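Local atomic coordinates of putative ATP binding component of ABC-transporter (Escherichia coli, PDB entry 2R5O), a protein that is probably the ATP-binding component of an ABC transporter for O-antigen polysaccharide export, here as its C-terminal carbohydrate-binding domain. Residues E114-S119 against R124-S129. Sequence-based numbering, arbitrary orientation. Where two conformers were deposited one is given.
Sequences ENISVS and RVFKFS
The short strand 116-118, which holds Ile116 and Val118, and the strand 124-129 opposite it, which holds Arg124 and Phe126, run nearly antiparallel at 161°, with axes 10.7 Å apart at closest approach. That distance is too wide for a backbone ladder: each strand pairs within its own sheet, 116-118 with strand 84-95 and 124-129 with strand 71-80, so the two sheets of this immunoglobulin-like sandwich meet here through side chains, one of which reaches a backbone carbonyl. That side chain is Arg124. A bend at chi2 (-73°) brings its guanidinium to the backbone carbonyl of Ser117, where NH1 donates to Ser117 O at 3.1 Å and NH2 adds a weak bond to the same oxygen. The N-H of NH1 points at that oxygen at only 136°, as expected when one acceptor serves both arms of a fork. Val118 covers one face of the guanidinium, its CG1 lying 3.7 Å from Arg124 CZ. The first torsion of the valine sets CG1 beside the backbone N, from where it lies over that face, off-centre toward the rim. Farther along, Ile116 touches both arginine and phenylalanine: its CG2 is 3.9 Å from Arg124 NH1, while its CD1 lies 4.0 Å from Phe126 CE1. Phe126 also rests on Pro89, and Phe184 of the second subunit packs on Ile116. The charge of Arg124 is met mainly by Asp122, which forms a salt bridge with NH2 and also accepts the N-H of Ser119. Chemically, the contact grades from a buried isoleucine-phenylalanine pair to a partly exposed arginine near the start of strand 123-131, whose guanidinium joins a carbonyl of strand 116-118 to the carboxylate of Asp122, in the connection between the two strands.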
loop_
_atom_site.group_PDB
_atom_site.type_symbol
_atom_site.label_atom_id
_atom_site.label_comp_id
_atom_site.label_asym_id
_atom_site.label_seq_id
_atom_site.Cartn_x
_atom_site.Cartn_y
_atom_site.Cartn_z
ATOM N N GLU A 114 1.467 11.602 -20.796
ATOM C CA GLU A 114 2.295 12.798 -20.714
ATOM C C GLU A 114 3.562 12.688 -21.531
ATOM O O GLU A 114 4.314 11.711 -21.383
ATOM C CB GLU A 114 2.712 13.024 -19.251
ATOM C CG GLU A 114 1.550 13.390 -18.349
ATOM C CD GLU A 114 1.153 14.851 -18.384
ATOM O OE1 GLU A 114 1.965 15.699 -18.818
ATOM O OE2 GLU A 114 0.034 15.148 -17.934
ATOM N N ASN A 115 3.793 13.698 -22.361
ATOM C CA ASN A 115 5.099 13.939 -22.973
ATOM C C ASN A 115 5.403 15.414 -22.847
ATOM O O ASN A 115 4.675 16.239 -23.378
ATOM C CB ASN A 115 5.168 13.524 -24.443
ATOM C CG ASN A 115 6.587 13.602 -24.991
ATOM O OD1 ASN A 115 7.344 12.640 -24.896
ATOM N ND2 ASN A 115 6.975 14.770 -25.513
ATOM N N ILE A 116 6.501 15.723 -22.168
ATOM C CA ILE A 116 6.838 17.077 -21.761
ATOM C C ILE A 116 8.129 17.540 -22.430
ATOM O O ILE A 116 9.188 16.977 -22.199
ATOM C CB ILE A 116 7.002 17.156 -20.229
ATOM C CG1 ILE A 116 5.801 16.489 -19.512
ATOM C CG2 ILE A 116 7.139 18.599 -19.798
ATOM C CD1 ILE A 116 6.063 16.122 -18.075
ATOM N N SER A 117 8.031 18.577 -23.253
ATOM C CA SER A 117 9.207 19.195 -23.871
ATOM C C SER A 117 9.451 20.546 -23.219
ATOM O O SER A 117 8.519 21.217 -22.793
ATOM C CB SER A 117 9.024 19.346 -25.375
ATOM O OG SER A 117 7.882 20.128 -25.634
ATOM N N VAL A 118 10.714 20.927 -23.157
ATOM C CA VAL A 118 11.130 22.182 -22.544
ATOM C C VAL A 118 12.185 22.858 -23.401
ATOM O O VAL A 118 12.852 22.210 -24.214
ATOM C CB VAL A 118 11.705 21.989 -21.129
ATOM C CG1 VAL A 118 10.672 21.302 -20.236
ATOM C CG2 VAL A 118 13.009 21.229 -21.171
ATOM N N SER A 119 12.304 24.175 -23.229
ATOM C CA SER A 119 13.361 24.960 -23.841
ATOM C C SER A 119 14.360 25.418 -22.785
ATOM O O SER A 119 14.028 25.564 -21.615
ATOM C CB SER A 119 12.787 26.200 -24.526
ATOM O OG SER A 119 11.809 25.855 -25.490
ATOM N N ARG A 124 9.675 24.959 -14.699
ATOM C CA ARG A 124 8.425 24.197 -14.708
ATOM C C ARG A 124 8.167 23.611 -13.336
ATOM O O ARG A 124 9.091 23.256 -12.622
ATOM C CB ARG A 124 8.495 23.045 -15.704
ATOM C CG ARG A 124 8.820 23.414 -17.125
ATOM C CD ARG A 124 7.666 24.083 -17.824
ATOM N NE ARG A 124 8.039 24.436 -19.201
ATOM C CZ ARG A 124 7.858 23.657 -20.268
ATOM N NH1 ARG A 124 7.305 22.448 -20.164
ATOM N NH2 ARG A 124 8.252 24.100 -21.448
ATOM N N VAL A 125 6.892 23.450 -13.015
ATOM C CA VAL A 125 6.476 22.762 -11.814
ATOM C C VAL A 125 5.741 21.499 -12.235
ATOM O O VAL A 125 4.921 21.491 -13.163
ATOM C CB VAL A 125 5.579 23.669 -10.958
ATOM C CG1 VAL A 125 5.024 22.899 -9.768
ATOM C CG2 VAL A 125 6.367 24.890 -10.496
ATOM N N PHE A 126 6.024 20.423 -11.513
ATOM C CA PHE A 126 5.398 19.121 -11.725
ATOM C C PHE A 126 4.782 18.642 -10.438
ATOM O O PHE A 126 5.381 18.798 -9.376
ATOM C CB PHE A 126 6.458 18.127 -12.196
ATOM C CG PHE A 126 7.210 18.588 -13.420
ATOM C CD1 PHE A 126 6.568 18.768 -14.641
ATOM C CD2 PHE A 126 8.538 18.924 -13.329
ATOM C CE1 PHE A 126 7.279 19.209 -15.763
ATOM C CE2 PHE A 126 9.267 19.341 -14.445
ATOM C CZ PHE A 126 8.635 19.480 -15.650
ATOM N N LYS A 127 3.594 18.046 -10.533
ATOM C CA LYS A 127 2.846 17.651 -9.357
ATOM C C LYS A 127 2.464 16.182 -9.415
ATOM O O LYS A 127 1.819 15.746 -10.379
ATOM C CB LYS A 127 1.586 18.521 -9.235
ATOM C CG LYS A 127 0.697 18.125 -8.057
ATOM C CD LYS A 127 -0.436 19.091 -7.825
ATOM C CE LYS A 127 -1.573 18.919 -8.766
ATOM N NZ LYS A 127 -2.737 19.721 -8.221
ATOM N N PHE A 128 2.794 15.444 -8.359
ATOM C CA PHE A 128 2.326 14.065 -8.162
ATOM C C PHE A 128 1.337 14.116 -6.997
ATOM O O PHE A 128 1.687 14.587 -5.915
ATOM C CB PHE A 128 3.493 13.136 -7.795
ATOM C CG PHE A 128 4.457 12.918 -8.923
ATOM C CD1 PHE A 128 4.289 11.842 -9.759
ATOM C CD2 PHE A 128 5.516 13.773 -9.130
ATOM C CE1 PHE A 128 5.146 11.625 -10.806
ATOM C CE2 PHE A 128 6.384 13.557 -10.185
ATOM C CZ PHE A 128 6.199 12.498 -11.005
ATOM N N SER A 129 0.129 13.633 -7.206
ATOM C CA SER A 129 -0.893 13.653 -6.165
ATOM C C SER A 129 -1.289 12.206 -5.877
ATOM O O SER A 129 -1.668 11.484 -6.791
ATOM C CB SER A 129 -2.120 14.452 -6.605
ATOM O OG SER A 129 -1.794 15.794 -6.885
#